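BtGH115A (Bacteroides thetaiotaomicron, PDB 5BY3) acts as a family GH115 4-O-methyl-alpha-glucuronidase with specificity for decorated arabinogalactans. Local coordinates at residues H489-L492 with A493-K497; S407-P411 with S412-Q416; A565-Q568 with M569-L573. One frame throughout, in Å; residues are numbered along the deposited sequence.

How the contacts relate
All three contacts are local and buried, none at the surface, but at increasing distance from the centre of the chain: contact 2 about 8 Å, contact 1 about 16 Å and contact 3 about 24 Å, centre to centre. Contact 2 starts a helix of the barrel domain, contact 1 finishes helix 476-495, and contact 3 lies within helix 552-580. Contact 1 links the other two, packing A493 on T408 of contact 2 and H489 on A566 of contact 3; contacts 2 and 3 do not touch. Each has a twice-used carbonyl, but with different company: a capping serine and apolar staple in contact 2, R529 in contact 1, an asparagine side chain and water bridge in contact 3.

Contact 1. Residues H489-L492 with A493-K497; sequences HYRL and AHIRK
L492 O is gripped twice where helix 476-495 ends: R496 N donates to it at 3.2 Å, and NH1 of R529, from helix 523-543, is a second donor. R496 is the first residue to leave helical backbone angles, so this bond closes the last turn. Behind it the regular i to i+4 bonds run on, with A493 N to H489 O at 3.1 Å and H494 N to Y490 O at 3.0 Å; in the latter the donor stands above the carbonyl plane rather than on a lone pair. Among the side chains, R491 and I495 lie alongside each other, one turn apart and pointing the same way. I495 turns CG1 back beside its own backbone N (chi1 -72°), which sets CG1 3.3 Å from R491 O and brings CD1 to 4.1 Å from R491 NH2, an apolar methyl meeting the guanidinium obliquely. The charge of R491 is answered by a salt bridge from NH1 to E488, while NE donates to the backbone O of Y665; H494 O accepts from N739 ND2, a second tie to the C-terminal part of the chain. The helix end is thus enclosed on several sides: L492 packs on Y533 and L536 of helix 523-543, Y490 on Y442 and Q443 of helix 441-452, and H489 on P562 and V563 of helix 552-580.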
# COMPACT_ATOMS: atom_id res chain seq x y z
N HIS A 489 14.24 9.69 -4.62
CA HIS A 489 12.83 10.14 -4.54
C HIS A 489 12.19 9.63 -3.27
O HIS A 489 11.68 10.42 -2.45
CB HIS A 489 12.08 9.63 -5.74
CG HIS A 489 10.67 10.10 -5.87
ND1 HIS A 489 10.34 11.44 -6.01
CD2 HIS A 489 9.51 9.41 -5.97
CE1 HIS A 489 9.03 11.55 -6.13
NE2 HIS A 489 8.50 10.34 -6.13
N TYR A 490 12.25 8.31 -3.07
CA TYR A 490 11.61 7.71 -1.90
C TYR A 490 12.28 8.08 -0.56
O TYR A 490 11.63 8.18 0.48
CB TYR A 490 11.49 6.21 -2.07
CG TYR A 490 10.63 5.81 -3.24
CD1 TYR A 490 9.36 6.37 -3.44
CD2 TYR A 490 11.07 4.85 -4.15
CE1 TYR A 490 8.55 5.98 -4.50
CE2 TYR A 490 10.26 4.46 -5.23
CZ TYR A 490 9.00 5.03 -5.39
OH TYR A 490 8.18 4.68 -6.47
N ARG A 491 13.57 8.36 -0.62
CA ARG A 491 14.34 8.63 0.56
C ARG A 491 14.09 10.07 1.05
O ARG A 491 13.92 10.31 2.26
CB ARG A 491 15.82 8.36 0.27
CG ARG A 491 16.78 8.87 1.31
CD ARG A 491 18.11 9.24 0.67
NE ARG A 491 18.66 10.22 1.57
CZ ARG A 491 19.12 11.40 1.24
NH1 ARG A 491 19.21 11.77 -0.02
NH2 ARG A 491 19.53 12.21 2.20
N LEU A 492 14.00 11.00 0.10
CA LEU A 492 13.74 12.38 0.44
C LEU A 492 12.27 12.61 0.86
O LEU A 492 11.99 13.50 1.70
CB LEU A 492 14.13 13.28 -0.72
CG LEU A 492 15.62 13.45 -1.07
CD1 LEU A 492 15.67 13.82 -2.53
CD2 LEU A 492 16.38 14.49 -0.25
N ALA A 493 11.35 11.83 0.27
CA ALA A 493 9.93 11.83 0.64
C ALA A 493 9.72 11.22 2.04
O ALA A 493 8.89 11.71 2.78
CB ALA A 493 9.10 11.09 -0.37
N HIS A 494 10.54 10.23 2.42
CA HIS A 494 10.52 9.62 3.75
C HIS A 494 10.89 10.68 4.78
O HIS A 494 10.31 10.75 5.87
CB HIS A 494 11.53 8.46 3.75
CG HIS A 494 11.57 7.65 5.01
ND1 HIS A 494 10.69 6.62 5.27
CD2 HIS A 494 12.46 7.65 6.04
CE1 HIS A 494 11.01 6.05 6.43
NE2 HIS A 494 12.09 6.64 6.91
N ILE A 495 11.83 11.52 4.43
CA ILE A 495 12.28 12.60 5.28
C ILE A 495 11.15 13.61 5.49
O ILE A 495 10.91 14.07 6.60
CB ILE A 495 13.57 13.22 4.69
CG1 ILE A 495 14.71 12.20 4.90
CG2 ILE A 495 13.91 14.57 5.33
CD1 ILE A 495 16.05 12.51 4.27
N ARG A 496 10.43 13.90 4.43
CA ARG A 496 9.28 14.75 4.49
C ARG A 496 8.61 14.64 3.14
O ARG A 496 9.20 14.95 2.11
CB ARG A 496 9.69 16.17 4.77
CG ARG A 496 8.52 16.99 5.27
CD ARG A 496 8.53 17.06 6.79
NE ARG A 496 7.36 17.79 7.27
CZ ARG A 496 7.04 17.97 8.55
NH1 ARG A 496 7.81 17.45 9.51
NH2 ARG A 496 5.93 18.63 8.86
N LYS A 497 7.40 14.11 3.16
CA LYS A 497 6.54 13.99 2.00
C LYS A 497 6.25 15.36 1.39
O LYS A 497 6.24 16.37 2.10
CB LYS A 497 5.24 13.33 2.41
CG LYS A 497 5.37 11.84 2.72
CD LYS A 497 4.04 11.13 2.90
CE LYS A 497 4.08 9.66 2.43
NZ LYS A 497 4.85 8.69 3.27

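Contact 2. Residues S407-P411 with S412-Q416; sequences STMSP and SLIYQ
With OG anti to the backbone N (chi1 167°), S410 swings its hydroxyl forward to S412, and with CG likewise placed (chi1 -164°) the selenomethionine M409 runs out over the first turn of helix 411-423. S410 is the N-cap: its OG accepts from S412 N at 3.0 Å, a weak, bent capping bond, and OG also lies 3.2 Å from S412 CB. The backbone carbonyl of the same serine does more of the work. S410 O takes two donors, L413 N at 3.0 Å from well above the carbonyl plane and I414 N at 3.1 Å almost straight (173° at the hydrogen) and nearly along the C=O axis. P411, the first helical residue, has no N-H to offer, but its O accepts from Y415 N at 2.8 Å. M409 then packs across the first turn. Its CG meets L413 CD2 at 3.9 Å, and the chain runs extended to SE, which meets I414 CG1 at 3.8 Å; the bend at the last torsion turns only the terminal methyl CE. Both pairs of side chains cross at a slant. The M409-I414 pair joins the residue before the N-cap to the fourth helical residue, the positions of a hydrophobic staple. Helix 411-423 is the connection of a beta-alpha-beta unit, between neighbouring parallel strands 388-393 and 429-433 of the TIM-barrel sheet. Its start rests on helix 441-452, where P411 touches Y442 and L446 and Q443 NE2 donates to M409 O, while S412 and Y415 reach V462 of helix 462-473.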
# COMPACT_ATOMS: atom_id res chain seq x y z
N SER A 407 2.31 9.32 -4.25
CA SER A 407 2.48 8.12 -3.55
C SER A 407 3.97 7.94 -3.33
O SER A 407 4.69 7.45 -4.22
CB SER A 407 1.94 6.96 -4.41
OG SER A 407 2.49 5.71 -3.97
N THR A 408 4.42 8.31 -2.14
CA THR A 408 5.79 8.39 -1.90
C THR A 408 6.31 7.54 -0.74
O THR A 408 7.48 7.68 -0.31
CB THR A 408 6.22 9.87 -1.74
OG1 THR A 408 5.59 10.47 -0.60
CG2 THR A 408 5.92 10.64 -3.02
N MSE A 409 5.46 6.66 -0.22
CA MSE A 409 5.86 5.82 0.91
C MSE A 409 6.97 4.96 0.37
O MSE A 409 6.95 4.56 -0.79
CB MSE A 409 4.73 4.97 1.41
CG MSE A 409 5.06 4.42 2.80
SE MSE A 409 3.52 3.32 3.33
CE MSE A 409 2.68 4.97 4.06
N SER A 410 7.98 4.78 1.20
CA SER A 410 9.16 4.06 0.84
C SER A 410 8.88 2.58 0.68
O SER A 410 8.29 1.97 1.55
CB SER A 410 10.24 4.25 1.89
OG SER A 410 11.28 3.31 1.68
N PRO A 411 9.33 2.01 -0.44
CA PRO A 411 9.31 0.56 -0.66
C PRO A 411 9.96 -0.20 0.46
O PRO A 411 9.49 -1.28 0.79
CB PRO A 411 10.16 0.39 -1.93
CG PRO A 411 9.84 1.65 -2.68
CD PRO A 411 9.85 2.72 -1.61
N SER A 412 11.02 0.39 1.02
CA SER A 412 11.79 -0.16 2.11
C SER A 412 10.97 -0.30 3.39
O SER A 412 11.26 -1.18 4.19
CB SER A 412 12.97 0.74 2.41
OG SER A 412 13.89 0.64 1.36
N LEU A 413 9.98 0.58 3.58
CA LEU A 413 9.19 0.62 4.80
C LEU A 413 8.00 -0.33 4.61
O LEU A 413 7.64 -1.09 5.53
CB LEU A 413 8.78 2.06 5.16
CG LEU A 413 7.59 2.25 6.13
CD1 LEU A 413 7.95 1.85 7.57
CD2 LEU A 413 7.05 3.68 6.05
N ILE A 414 7.41 -0.29 3.42
CA ILE A 414 6.37 -1.21 3.09
C ILE A 414 6.98 -2.60 3.31
O ILE A 414 6.43 -3.38 4.10
CB ILE A 414 5.81 -0.99 1.67
CG1 ILE A 414 5.14 0.38 1.58
CG2 ILE A 414 4.83 -2.11 1.24
CD1 ILE A 414 4.93 0.75 0.12
N TYR A 415 8.11 -2.88 2.64
CA TYR A 415 8.78 -4.17 2.78
C TYR A 415 8.94 -4.60 4.22
O TYR A 415 8.43 -5.67 4.59
CB TYR A 415 10.15 -4.21 2.13
CG TYR A 415 10.78 -5.57 2.32
CD1 TYR A 415 10.25 -6.69 1.69
CD2 TYR A 415 11.89 -5.76 3.17
CE1 TYR A 415 10.78 -7.96 1.90
CE2 TYR A 415 12.47 -7.04 3.36
CZ TYR A 415 11.89 -8.13 2.71
OH TYR A 415 12.40 -9.39 2.84
N GLN A 416 9.63 -3.78 5.04
CA GLN A 416 9.97 -4.23 6.37
C GLN A 416 8.76 -4.45 7.30
O GLN A 416 8.80 -5.34 8.14
CB GLN A 416 11.10 -3.43 7.02
CG GLN A 416 10.70 -2.30 7.96
CD GLN A 416 10.34 -2.70 9.39
OE1 GLN A 416 10.91 -3.59 10.01
NE2 GLN A 416 9.38 -1.98 9.92

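Contact 3. Residues A565-Q568 with M569-L573; sequences AATQ and MNRKL
A566 O accepts two hydrogen bonds, from N570 N and N570 ND2, each at 3.0 Å and from opposite faces of the carbonyl plane. N570 therefore doubles its own helical bond, and its OD1 accepts from R529 NE, so the amide is held at both ends. R571 N to T567 O is the straightest of the backbone bonds between the two segments (2.8 Å, 170° at the hydrogen), its donor lying in the carbonyl plane. At the far end of the same arginine, NH2 donates to S534 OG of helix 523-543. A water bridges the side chains of Q568 and R571: water 1 donates to Q568 OE1 at 2.8 Å and accepts from R571 NH1 at 2.9 Å, sitting at the edge of the guanidinium and in its plane. Q568, bent at chi2 (-53°), curls toward R571, and the two flat groups stand almost perpendicular (89°). Q568 NE2 and R571 NH1 come within 3.2 Å, but both are donors, and the water ties the two groups instead through the amide oxygen. Apolar cover comes from T567 CG2, which lies over one guanidinium face, 3.9 Å above the plane and toward its rim, the two side chains running alongside. An alanine here would remove the guanidinium and is likely to leave water 1 without its NH1 partner, Q568 OE1 less firmly placed and T567 CG2 without its flat cover. Side-chain ties between residues three and four apart are typical of an alpha helix; here helix 552-580 packs against helices 523-543 and 587-603 in an all-helical part of the fold.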
# COMPACT_ATOMS: atom_id res chain seq x y z
N ALA A 565 7.05 16.65 -9.91
CA ALA A 565 5.99 17.19 -9.00
C ALA A 565 6.57 17.43 -7.63
O ALA A 565 6.49 18.52 -7.08
CB ALA A 565 4.81 16.24 -8.93
N ALA A 566 7.23 16.40 -7.12
CA ALA A 566 7.90 16.48 -5.83
C ALA A 566 8.95 17.58 -5.74
O ALA A 566 9.04 18.29 -4.71
CB ALA A 566 8.48 15.11 -5.49
N THR A 567 9.76 17.73 -6.80
CA THR A 567 10.81 18.75 -6.86
C THR A 567 10.19 20.15 -6.72
O THR A 567 10.66 21.00 -5.93
CB THR A 567 11.57 18.67 -8.20
OG1 THR A 567 12.17 17.37 -8.34
CG2 THR A 567 12.66 19.82 -8.31
N GLN A 568 9.12 20.36 -7.48
CA GLN A 568 8.48 21.66 -7.59
C GLN A 568 7.71 22.05 -6.34
O GLN A 568 7.54 23.26 -6.05
CB GLN A 568 7.60 21.71 -8.86
CG GLN A 568 8.37 21.71 -10.19
CD GLN A 568 9.43 22.81 -10.26
OE1 GLN A 568 9.14 23.98 -10.02
NE2 GLN A 568 10.66 22.42 -10.54
N MSE A 569 7.25 21.03 -5.59
CA MSE A 569 6.64 21.23 -4.27
C MSE A 569 7.70 21.65 -3.30
O MSE A 569 7.49 22.59 -2.53
CB MSE A 569 5.94 19.95 -3.77
CG MSE A 569 4.98 20.11 -2.58
SE MSE A 569 3.42 21.30 -2.90
CE MSE A 569 2.26 20.74 -4.37
N ASN A 570 8.85 20.97 -3.32
CA ASN A 570 9.93 21.38 -2.42
C ASN A 570 10.41 22.79 -2.75
O ASN A 570 10.55 23.62 -1.88
CB ASN A 570 11.02 20.32 -2.35
CG ASN A 570 10.64 19.19 -1.41
OD1 ASN A 570 11.21 19.06 -0.32
ND2 ASN A 570 9.64 18.36 -1.81
N ARG A 571 10.58 23.06 -4.04
CA ARG A 571 10.89 24.42 -4.51
C ARG A 571 9.90 25.46 -4.02
O ARG A 571 10.31 26.48 -3.50
CB ARG A 571 10.97 24.45 -6.04
CG ARG A 571 12.19 23.71 -6.57
CD ARG A 571 12.63 24.27 -7.91
NE ARG A 571 13.88 23.63 -8.33
CZ ARG A 571 14.28 23.50 -9.60
NH1 ARG A 571 13.53 23.94 -10.61
NH2 ARG A 571 15.42 22.89 -9.84
N LYS A 572 8.60 25.19 -4.18
CA LYS A 572 7.56 26.16 -3.85
C LYS A 572 7.62 26.54 -2.38
O LYS A 572 7.58 27.74 -2.02
CB LYS A 572 6.15 25.63 -4.18
CG LYS A 572 5.00 26.64 -3.95
CD LYS A 572 3.63 25.96 -4.05
CE LYS A 572 3.22 25.25 -2.75
NZ LYS A 572 1.87 24.65 -2.85
N LEU A 573 7.74 25.51 -1.56
CA LEU A 573 7.70 25.68 -0.12
C LEU A 573 9.07 26.06 0.44
O LEU A 573 9.14 26.85 1.38
CB LEU A 573 7.04 24.44 0.58
CG LEU A 573 5.52 24.46 0.27
CD1 LEU A 573 4.91 23.12 -0.08
CD2 LEU A 573 4.72 25.17 1.35
O HOH W 1 11.25 25.75 -10.41